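Local coordinates for protein transcriptional regulator (LacI family) (Clostridium acetobutylicum ATCC 824, PDB 3G85) that probably regulates transcription as a LacI-family DNA-binding factor, whose portion described here has the two-lobed form of periplasmic binding proteins, at residues Y52-H58 against N76-D81; E162-I166 against K181-N187; N111-G115 against R145-E151. All coordinates share one frame; numbering follows the deposited sequence.

Contact 1: residues Y52-H58 against N76-D81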
loop_
_atom_site.group_PDB
_atom_site.type_symbol
_atom_site.label_atom_id
_atom_site.label_comp_id
_atom_site.label_asym_id
_atom_site.label_seq_id
_atom_site.Cartn_x
_atom_site.Cartn_y
_atom_site.Cartn_z
ATOM N N TYR A 52 8.750 -7.483 -13.574
ATOM C CA TYR A 52 9.199 -8.860 -13.528
ATOM C C TYR A 52 8.138 -9.729 -12.886
ATOM O O TYR A 52 7.268 -9.251 -12.160
ATOM C CB TYR A 52 10.525 -8.945 -12.766
ATOM C CG TYR A 52 10.388 -8.683 -11.292
ATOM C CD1 TYR A 52 10.393 -7.375 -10.798
ATOM C CD2 TYR A 52 10.293 -9.741 -10.373
ATOM C CE1 TYR A 52 10.253 -7.138 -9.414
ATOM C CE2 TYR A 52 10.148 -9.509 -9.013
ATOM C CZ TYR A 52 10.145 -8.199 -8.536
ATOM O OH TYR A 52 10.027 -7.933 -7.168
ATOM N N LYS A 53 8.203 -11.027 -13.153
ATOM C CA LYS A 53 7.201 -11.945 -12.650
ATOM C C LYS A 53 7.427 -12.234 -11.172
ATOM O O LYS A 53 8.557 -12.346 -10.741
ATOM C CB LYS A 53 7.255 -13.228 -13.501
ATOM C CG LYS A 53 6.229 -14.278 -13.201
ATOM C CD LYS A 53 6.375 -15.364 -14.309
ATOM C CE LYS A 53 5.841 -16.727 -13.890
ATOM N NZ LYS A 53 4.491 -16.636 -13.235
ATOM N N THR A 54 6.350 -12.314 -10.394
ATOM C CA THR A 54 6.443 -12.646 -8.968
ATOM C C THR A 54 7.471 -13.766 -8.730
ATOM O O THR A 54 7.488 -14.751 -9.463
ATOM C CB THR A 54 5.074 -13.127 -8.432
ATOM O OG1 THR A 54 4.102 -12.090 -8.627
ATOM C CG2 THR A 54 5.156 -13.478 -6.953
ATOM N N ASP A 55 8.327 -13.598 -7.725
ATOM C CA ASP A 55 9.352 -14.594 -7.373
ATOM C C ASP A 55 10.522 -14.722 -8.345
ATOM O O ASP A 55 11.372 -15.624 -8.188
ATOM C CB ASP A 55 8.722 -15.975 -7.091
ATOM C CG ASP A 55 7.894 -15.996 -5.811
ATOM O OD1 ASP A 55 8.135 -15.180 -4.883
ATOM O OD2 ASP A 55 6.990 -16.840 -5.719
ATOM N N CYS A 56 10.611 -13.833 -9.337
ATOM C CA CYS A 56 11.681 -13.947 -10.303
ATOM C C CYS A 56 12.730 -12.833 -10.214
ATOM O O CYS A 56 13.530 -12.677 -11.122
ATOM C CB CYS A 56 11.116 -14.021 -11.718
ATOM S SG CYS A 56 10.053 -15.465 -11.977
ATOM N N LEU A 57 12.758 -12.096 -9.111
ATOM C CA LEU A 57 13.682 -10.969 -9.019
ATOM C C LEU A 57 15.103 -11.488 -9.165
ATOM O O LEU A 57 15.912 -10.905 -9.888
ATOM C CB LEU A 57 13.537 -10.204 -7.703
ATOM C CG LEU A 57 14.489 -8.994 -7.575
ATOM C CD1 LEU A 57 14.259 -7.983 -8.668
ATOM C CD2 LEU A 57 14.349 -8.352 -6.178
ATOM N N HIS A 58 15.370 -12.620 -8.524
ATOM C CA HIS A 58 16.698 -13.235 -8.552
ATOM C C HIS A 58 17.287 -13.488 -9.947
ATOM O O HIS A 58 18.500 -13.504 -10.092
ATOM C CB HIS A 58 16.726 -14.501 -7.669
ATOM C CG HIS A 58 15.998 -15.667 -8.250
ATOM N ND1 HIS A 58 14.647 -15.874 -8.059
ATOM C CD2 HIS A 58 16.437 -16.694 -9.015
ATOM C CE1 HIS A 58 14.290 -16.992 -8.672
ATOM N NE2 HIS A 58 15.354 -17.502 -9.271
ATOM N N ASN A 76 7.816 -4.314 -4.398
ATOM C CA ASN A 76 7.151 -5.284 -3.528
ATOM C C ASN A 76 7.888 -6.610 -3.541
ATOM O O ASN A 76 7.494 -7.532 -4.277
ATOM C CB ASN A 76 5.656 -5.483 -3.949
ATOM C CG ASN A 76 4.938 -6.529 -3.081
ATOM O OD1 ASN A 76 5.066 -6.516 -1.849
ATOM N ND2 ASN A 76 4.200 -7.447 -3.723
ATOM N N ILE A 77 8.982 -6.707 -2.778
ATOM C CA ILE A 77 9.806 -7.904 -2.844
ATOM C C ILE A 77 9.064 -9.082 -2.182
ATOM O O ILE A 77 8.400 -8.894 -1.159
ATOM C CB ILE A 77 11.208 -7.659 -2.225
ATOM C CG1 ILE A 77 12.169 -8.793 -2.632
ATOM C CG2 ILE A 77 11.105 -7.396 -0.677
ATOM C CD1 ILE A 77 13.628 -8.408 -2.611
ATOM N N SER A 78 9.096 -10.254 -2.821
ATOM C CA SER A 78 8.476 -11.473 -2.235
ATOM C C SER A 78 9.409 -12.076 -1.188
ATOM O O SER A 78 10.612 -11.784 -1.179
ATOM C CB SER A 78 8.201 -12.521 -3.323
ATOM O OG SER A 78 9.426 -13.052 -3.827
ATOM N N ASN A 79 8.871 -12.938 -0.327
ATOM C CA ASN A 79 9.688 -13.667 0.635
ATOM C C ASN A 79 10.790 -14.480 -0.037
ATOM O O ASN A 79 11.942 -14.434 0.382
ATOM C CB ASN A 79 8.808 -14.580 1.495
ATOM C CG ASN A 79 7.877 -13.791 2.370
ATOM O OD1 ASN A 79 8.184 -12.649 2.736
ATOM N ND2 ASN A 79 6.705 -14.348 2.648
ATOM N N TYR A 80 10.427 -15.157 -1.124
ATOM C CA TYR A 80 11.369 -15.926 -1.906
ATOM C C TYR A 80 12.520 -15.043 -2.425
ATOM O O TYR A 80 13.707 -15.355 -2.240
ATOM C CB TYR A 80 10.638 -16.638 -3.047
ATOM C CG TYR A 80 11.574 -17.560 -3.773
ATOM C CD1 TYR A 80 11.862 -18.830 -3.255
ATOM C CD2 TYR A 80 12.203 -17.160 -4.941
ATOM C CE1 TYR A 80 12.738 -19.676 -3.890
ATOM C CE2 TYR A 80 13.107 -18.004 -5.592
ATOM C CZ TYR A 80 13.364 -19.259 -5.044
ATOM O OH TYR A 80 14.253 -20.100 -5.655
ATOM N N ASP A 81 12.166 -13.914 -3.037
ATOM C CA ASP A 81 13.162 -12.986 -3.588
ATOM C C ASP A 81 14.029 -12.332 -2.516
ATOM O O ASP A 81 15.228 -12.104 -2.712
ATOM C CB ASP A 81 12.475 -11.955 -4.484
ATOM C CG ASP A 81 12.187 -12.528 -5.874
ATOM O OD1 ASP A 81 13.014 -13.367 -6.334
ATOM O OD2 ASP A 81 11.167 -12.169 -6.486
HETATM O O HOH W 1 8.557 -5.490 -6.917
HETATM O O HOH W 2 9.943 -10.207 -5.599
#
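The carboxylate of D81, near the start of helix 79-87, reaches into the loop that follows strand 46-52 and accepts from the backbone N of L57 and, weakly, of H58. L57 N donates to D81 OD2 at 3.1 Å with an N-H...O angle of 160°, approaching from above the carboxylate plane. D81 OD1 receives the two weak bonds from H58, one from the backbone N and one from ND1 (3.5 Å), and lies in plane at the edge of the imidazole. The H58 torsion that sets CG between backbone N and carbonyl carbon (chi1 73°) turns ND1 back to that oxygen.

Packing is close on the buried inner side, where L57 CD2 meets I77 CD1 at 3.6 Å and L57 CD1 lies over the rim of one face of the Y52 ring. The Y52 hydroxyl reaches the other segment through water: one water links it to N76 N, and a second, in the plane of the ring, links it to S78 N and to D81 OD2. The outer side faces solvent: Y80 is exposed and H58 partly so, and their rings meet obliquely, H58 CE1 lying 3.5 Å from Y80 CE2.

S78 N-caps the helix: its OG accepts from D81 N (3.0 Å) and donates to D55 OD1 at 2.7 Å, nearly along the C-O bond. D55 OD1 and D81 OD2 are 4.6 Å apart; the donors on each, S78 OG on one and L57 N and a water on the other, probably ease their repulsion.

Contact 2: residues E162-I166 against K181-N187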
loop_
_atom_site.group_PDB
_atom_site.type_symbol
_atom_site.label_atom_id
_atom_site.label_comp_id
_atom_site.label_asym_id
_atom_site.label_seq_id
_atom_site.Cartn_x
_atom_site.Cartn_y
_atom_site.Cartn_z
ATOM N N GLU A 162 -15.771 -12.946 12.977
ATOM C CA GLU A 162 -14.894 -13.564 11.967
ATOM C C GLU A 162 -15.582 -13.729 10.625
ATOM O O GLU A 162 -14.947 -13.694 9.576
ATOM C CB GLU A 162 -14.432 -14.927 12.461
ATOM C CG GLU A 162 -13.244 -15.495 11.709
ATOM C CD GLU A 162 -12.882 -16.884 12.203
ATOM O OE1 GLU A 162 -13.333 -17.255 13.328
ATOM O OE2 GLU A 162 -12.164 -17.600 11.465
ATOM N N ASN A 163 -16.896 -13.910 10.661
ATOM C CA ASN A 163 -17.637 -14.051 9.435
ATOM C C ASN A 163 -17.933 -12.698 8.804
ATOM O O ASN A 163 -18.486 -12.625 7.703
ATOM C CB ASN A 163 -18.939 -14.808 9.671
ATOM C CG ASN A 163 -19.930 -13.988 10.441
ATOM O OD1 ASN A 163 -19.634 -13.526 11.541
ATOM N ND2 ASN A 163 -21.108 -13.789 9.868
ATOM N N HIS A 164 -17.571 -11.617 9.489
ATOM C CA HIS A 164 -17.700 -10.288 8.869
ATOM C C HIS A 164 -16.413 -9.783 8.288
ATOM O O HIS A 164 -16.282 -8.611 8.044
ATOM C CB HIS A 164 -18.266 -9.255 9.833
ATOM C CG HIS A 164 -19.678 -9.530 10.223
ATOM N ND1 HIS A 164 -20.308 -8.861 11.250
ATOM C CD2 HIS A 164 -20.582 -10.408 9.725
ATOM C CE1 HIS A 164 -21.547 -9.309 11.363
ATOM N NE2 HIS A 164 -21.738 -10.247 10.448
ATOM N N ILE A 165 -15.459 -10.686 8.125
ATOM C CA ILE A 165 -14.280 -10.455 7.338
ATOM C C ILE A 165 -14.508 -11.228 6.037
ATOM O O ILE A 165 -14.723 -12.454 6.042
ATOM C CB ILE A 165 -13.012 -10.915 8.091
ATOM C CG1 ILE A 165 -12.809 -10.049 9.345
ATOM C CG2 ILE A 165 -11.813 -10.800 7.200
ATOM C CD1 ILE A 165 -11.944 -10.688 10.401
ATOM N N ILE A 166 -14.531 -10.492 4.929
ATOM C CA ILE A 166 -14.914 -11.046 3.635
ATOM C C ILE A 166 -13.731 -10.877 2.688
ATOM O O ILE A 166 -13.246 -9.740 2.508
ATOM C CB ILE A 166 -16.153 -10.289 3.066
ATOM C CG1 ILE A 166 -17.335 -10.382 4.044
ATOM C CG2 ILE A 166 -16.536 -10.775 1.689
ATOM C CD1 ILE A 166 -18.515 -9.486 3.698
ATOM N N LYS A 181 -22.095 -9.909 -1.381
ATOM C CA LYS A 181 -22.052 -10.884 -0.268
ATOM C C LYS A 181 -22.339 -10.206 1.056
ATOM O O LYS A 181 -23.146 -10.708 1.846
ATOM C CB LYS A 181 -20.693 -11.560 -0.189
ATOM C CG LYS A 181 -20.298 -12.236 -1.429
ATOM C CD LYS A 181 -18.912 -12.848 -1.295
ATOM C CE LYS A 181 -18.459 -13.319 -2.676
ATOM N NZ LYS A 181 -17.056 -13.794 -2.720
ATOM N N LEU A 182 -21.666 -9.082 1.319
ATOM C CA LEU A 182 -21.924 -8.282 2.518
ATOM C C LEU A 182 -23.419 -8.074 2.677
ATOM O O LEU A 182 -23.939 -8.201 3.779
ATOM C CB LEU A 182 -21.237 -6.899 2.464
ATOM C CG LEU A 182 -21.334 -5.960 3.672
ATOM C CD1 LEU A 182 -20.666 -6.593 4.922
ATOM C CD2 LEU A 182 -20.741 -4.564 3.390
HETATM N N MSE A 183 -24.095 -7.782 1.569
HETATM C CA MSE A 183 -25.530 -7.500 1.584
HETATM C C MSE A 183 -26.389 -8.734 1.924
HETATM O O MSE A 183 -27.535 -8.586 2.339
HETATM C CB MSE A 183 -25.998 -6.899 0.253
HETATM C CG MSE A 183 -25.415 -5.527 -0.073
HETATM SE SE MSE A 183 -26.052 -4.143 1.137
HETATM C CE MSE A 183 -24.738 -4.196 2.576
ATOM N N LYS A 184 -25.830 -9.919 1.748
ATOM C CA LYS A 184 -26.530 -11.161 2.097
ATOM C C LYS A 184 -26.494 -11.506 3.572
ATOM O O LYS A 184 -27.283 -12.348 4.019
ATOM C CB LYS A 184 -26.004 -12.329 1.287
ATOM C CG LYS A 184 -26.597 -12.354 -0.073
ATOM C CD LYS A 184 -25.935 -13.359 -0.939
ATOM C CE LYS A 184 -26.450 -13.130 -2.365
ATOM N NZ LYS A 184 -26.007 -14.224 -3.209
ATOM N N LEU A 185 -25.589 -10.866 4.316
ATOM C CA LEU A 185 -25.464 -11.095 5.750
ATOM C C LEU A 185 -26.777 -10.736 6.455
ATOM O O LEU A 185 -27.450 -9.754 6.096
ATOM C CB LEU A 185 -24.246 -10.363 6.346
ATOM C CG LEU A 185 -22.819 -10.862 6.019
ATOM C CD1 LEU A 185 -21.767 -9.805 6.293
ATOM C CD2 LEU A 185 -22.451 -12.108 6.798
ATOM N N LYS A 186 -27.168 -11.576 7.413
ATOM C CA LYS A 186 -28.374 -11.321 8.195
ATOM C C LYS A 186 -28.259 -10.001 8.939
ATOM O O LYS A 186 -29.206 -9.222 8.960
ATOM C CB LYS A 186 -28.654 -12.456 9.189
ATOM C CG LYS A 186 -29.680 -13.455 8.688
ATOM C CD LYS A 186 -29.048 -14.606 7.909
ATOM C CE LYS A 186 -30.099 -15.341 7.104
ATOM N NZ LYS A 186 -30.532 -14.546 5.904
ATOM N N ASN A 187 -27.103 -9.786 9.563
ATOM C CA ASN A 187 -26.793 -8.555 10.281
ATOM C C ASN A 187 -25.499 -7.970 9.731
ATOM O O ASN A 187 -24.424 -8.526 9.972
ATOM C CB ASN A 187 -26.612 -8.841 11.772
ATOM C CG ASN A 187 -27.901 -9.263 12.453
ATOM O OD1 ASN A 187 -28.073 -10.436 12.796
ATOM N ND2 ASN A 187 -28.824 -8.310 12.643
#
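I166, on edge strand 165-167, projects from its CB toward K181 and L182 of helix 172-182. Its CG2 branch turns to K181, where CD of the lysine is 4.3 Å from CG2, a loose approach along the exposed margin. The other branch does most of the touching: CG1, anti to the carbonyl carbon (chi1 -58°), carries an extended chain (chi2 170°) whose end, CD1, comes to 3.8 Å from both L182 CA and L182 CD1. The I166 and L182 side chains meet at about a right angle, and the same CD1 has L185 CD1 beside it at 4.2 Å.

Strand 165-167 pairs in parallel with strand 131-134, and L182 also touches A131 there, so the contact packs helix 172-182 and the turn after it on the margin of a Rossmann-like alpha/beta lobe of the periplasmic-binding-protein fold.

L185 follows in a type I turn from L182 to L185, and its two methyls touch H164 and N163, CD2 reaching both. CD1 lies 3.7 Å from H164 CD2, obliquely to the imidazole, while CD2 is 3.7 Å from N163 ND2. Further along, H164 NE2 comes within 3.2 Å of N187 O, but the poor angle rules out a hydrogen bond; P189 also touches this histidine.

Contact 3: residues N111-G115 against R145-E151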
loop_
_atom_site.group_PDB
_atom_site.type_symbol
_atom_site.label_atom_id
_atom_site.label_comp_id
_atom_site.label_asym_id
_atom_site.label_seq_id
_atom_site.Cartn_x
_atom_site.Cartn_y
_atom_site.Cartn_z
ATOM N N ASN A 111 2.527 0.622 8.970
ATOM C CA ASN A 111 1.372 -0.142 8.511
ATOM C C ASN A 111 0.392 -0.400 9.636
ATOM O O ASN A 111 -0.767 -0.129 9.496
ATOM C CB ASN A 111 1.866 -1.448 7.881
ATOM C CG ASN A 111 2.639 -1.193 6.606
ATOM O OD1 ASN A 111 2.059 -0.772 5.608
ATOM N ND2 ASN A 111 3.965 -1.398 6.646
ATOM N N TYR A 112 0.889 -0.928 10.753
ATOM C CA TYR A 112 0.036 -1.138 11.911
ATOM C C TYR A 112 -0.701 0.149 12.305
ATOM O O TYR A 112 -1.910 0.126 12.515
ATOM C CB TYR A 112 0.862 -1.712 13.055
ATOM C CG TYR A 112 0.016 -2.143 14.244
ATOM C CD1 TYR A 112 -0.368 -3.476 14.397
ATOM C CD2 TYR A 112 -0.408 -1.206 15.201
ATOM C CE1 TYR A 112 -1.156 -3.873 15.487
ATOM C CE2 TYR A 112 -1.170 -1.603 16.289
ATOM C CZ TYR A 112 -1.539 -2.935 16.421
ATOM O OH TYR A 112 -2.312 -3.322 17.515
ATOM N N LYS A 113 0.003 1.273 12.414
ATOM C CA LYS A 113 -0.648 2.529 12.773
ATOM C C LYS A 113 -1.694 2.998 11.765
ATOM O O LYS A 113 -2.628 3.679 12.148
ATOM C CB LYS A 113 0.328 3.682 13.047
ATOM C CG LYS A 113 1.135 3.528 14.345
ATOM C CD LYS A 113 1.955 4.795 14.572
ATOM C CE LYS A 113 2.681 4.748 15.928
ATOM N NZ LYS A 113 3.753 3.701 15.894
HETATM N N MSE A 114 -1.528 2.686 10.478
HETATM C CA MSE A 114 -2.600 2.991 9.522
HETATM C C MSE A 114 -3.918 2.281 9.852
HETATM O O MSE A 114 -4.984 2.913 9.857
HETATM C CB MSE A 114 -2.167 2.620 8.098
HETATM C CG MSE A 114 -1.015 3.518 7.593
HETATM SE SE MSE A 114 -0.532 3.005 5.779
HETATM C CE MSE A 114 -2.072 3.746 4.822
ATOM N N GLY A 115 -3.847 0.969 10.088
ATOM C CA GLY A 115 -5.041 0.208 10.517
ATOM C C GLY A 115 -5.616 0.784 11.799
ATOM O O GLY A 115 -6.838 0.951 11.967
ATOM N N ARG A 145 -1.357 -3.925 8.427
ATOM C CA ARG A 145 -2.447 -2.940 8.363
ATOM C C ARG A 145 -3.738 -3.560 8.896
ATOM O O ARG A 145 -4.520 -2.919 9.630
ATOM C CB ARG A 145 -2.652 -2.394 6.924
ATOM C CG ARG A 145 -1.590 -1.392 6.525
ATOM C CD ARG A 145 -1.879 -0.642 5.212
ATOM N NE ARG A 145 -1.922 -1.413 3.967
ATOM C CZ ARG A 145 -0.883 -1.690 3.169
ATOM N NH1 ARG A 145 0.345 -1.319 3.480
ATOM N NH2 ARG A 145 -1.085 -2.358 2.042
ATOM N N ASN A 146 -3.970 -4.812 8.518
ATOM C CA ASN A 146 -5.174 -5.503 8.993
ATOM C C ASN A 146 -5.156 -5.717 10.500
ATOM O O ASN A 146 -6.166 -5.464 11.180
ATOM C CB ASN A 146 -5.338 -6.839 8.293
ATOM C CG ASN A 146 -5.564 -6.686 6.804
ATOM O OD1 ASN A 146 -5.992 -5.639 6.335
ATOM N ND2 ASN A 146 -5.265 -7.748 6.050
ATOM N N LYS A 147 -4.011 -6.171 10.991
ATOM C CA LYS A 147 -3.789 -6.415 12.417
ATOM C C LYS A 147 -3.983 -5.129 13.197
ATOM O O LYS A 147 -4.638 -5.131 14.244
ATOM C CB LYS A 147 -2.385 -6.966 12.683
ATOM C CG LYS A 147 -2.083 -8.333 12.046
ATOM C CD LYS A 147 -0.718 -8.844 12.530
ATOM C CE LYS A 147 -0.493 -10.296 12.133
ATOM N NZ LYS A 147 0.949 -10.408 11.751
ATOM N N GLY A 148 -3.454 -4.021 12.669
ATOM C CA GLY A 148 -3.653 -2.713 13.298
ATOM C C GLY A 148 -5.136 -2.371 13.459
ATOM O O GLY A 148 -5.551 -1.872 14.519
ATOM N N PHE A 149 -5.931 -2.629 12.425
ATOM C CA PHE A 149 -7.367 -2.373 12.484
ATOM C C PHE A 149 -8.073 -3.312 13.486
ATOM O O PHE A 149 -8.802 -2.856 14.360
ATOM C CB PHE A 149 -8.041 -2.507 11.099
ATOM C CG PHE A 149 -9.514 -2.196 11.122
ATOM C CD1 PHE A 149 -9.939 -0.881 11.212
ATOM C CD2 PHE A 149 -10.480 -3.224 11.087
ATOM C CE1 PHE A 149 -11.291 -0.553 11.234
ATOM C CE2 PHE A 149 -11.862 -2.920 11.145
ATOM C CZ PHE A 149 -12.275 -1.593 11.236
ATOM N N ILE A 150 -7.849 -4.608 13.320
ATOM C CA ILE A 150 -8.530 -5.656 14.083
ATOM C C ILE A 150 -8.215 -5.564 15.589
ATOM O O ILE A 150 -9.133 -5.521 16.413
ATOM C CB ILE A 150 -8.167 -7.066 13.517
ATOM C CG1 ILE A 150 -8.662 -7.228 12.074
ATOM C CG2 ILE A 150 -8.713 -8.201 14.392
ATOM C CD1 ILE A 150 -10.063 -6.763 11.883
ATOM N N GLU A 151 -6.928 -5.523 15.921
ATOM C CA GLU A 151 -6.466 -5.386 17.307
ATOM C C GLU A 151 -6.943 -4.101 17.968
ATOM O O GLU A 151 -7.294 -4.098 19.151
ATOM C CB GLU A 151 -4.946 -5.513 17.406
ATOM C CG GLU A 151 -4.436 -6.941 17.073
ATOM C CD GLU A 151 -2.916 -7.118 17.082
ATOM O OE1 GLU A 151 -2.169 -6.268 17.625
ATOM O OE2 GLU A 151 -2.460 -8.164 16.540
#
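The Y112 ring lies flat over G148: the glycine CA sits 3.5 Å from the ring centroid, close to the normal, a CH-pi contact on one face. At the ring's edge, Y112 OH donates to E151 OE1 at 3.0 Å, on the anti side of the carboxylate and tilted out of its plane. CG anti to the backbone N (chi1 -172°) swings the ring back across the neighbouring helix, although its CB starts away from it. The guanidinium of R145 is met near its edge by N111 OD1, 2.8 Å from NH1, through a bent bond (133° at the hydrogen); its NH2 bonds a glycerol, probably from the crystallisation liquor. The F149 ring has G115 O at its edge.

Glycines bring the backbones together. The axes of segments 111-115 and 145-151 approach to 6.3 Å at a crossing angle of -40°. Lacking side chains, both glycines set CA directly against the partner backbone, G115 CA 3.3 Å from R145 O and G148 CA 3.4 Å from Y112 O, two of four CA-H...O contacts.

Around the pair, M114 and R145 run side by side onto I223 of strand 219-224, N111 ND2 bonds N98, and F149 stacks on F193 of strand 191-194, so helices 111-124 and 140-155 pack together against the mixed sheet.

Along the chain contact 1 comes first, then contact 3, then contact 2. Contact 1 belongs to the lobe built on the parallel sheet, whose edge strand 46-52 leads into its loop. Contacts 2 and 3 belong to the lobe of the mixed sheet: helix 140-155 of contact 3 is followed directly by strand 165-167 of contact 2, at the sheet's edge. The centres of contact 1 and contact 2 are about 34 Å apart, those of contact 2 and contact 3 about 20 Å. Contact 3 is the most central, its centre about 12 Å from the centre of the chain. It follows strand 105-109 of the first lobe and joins helices on the mixed sheet, so it lies by the crossing between lobes.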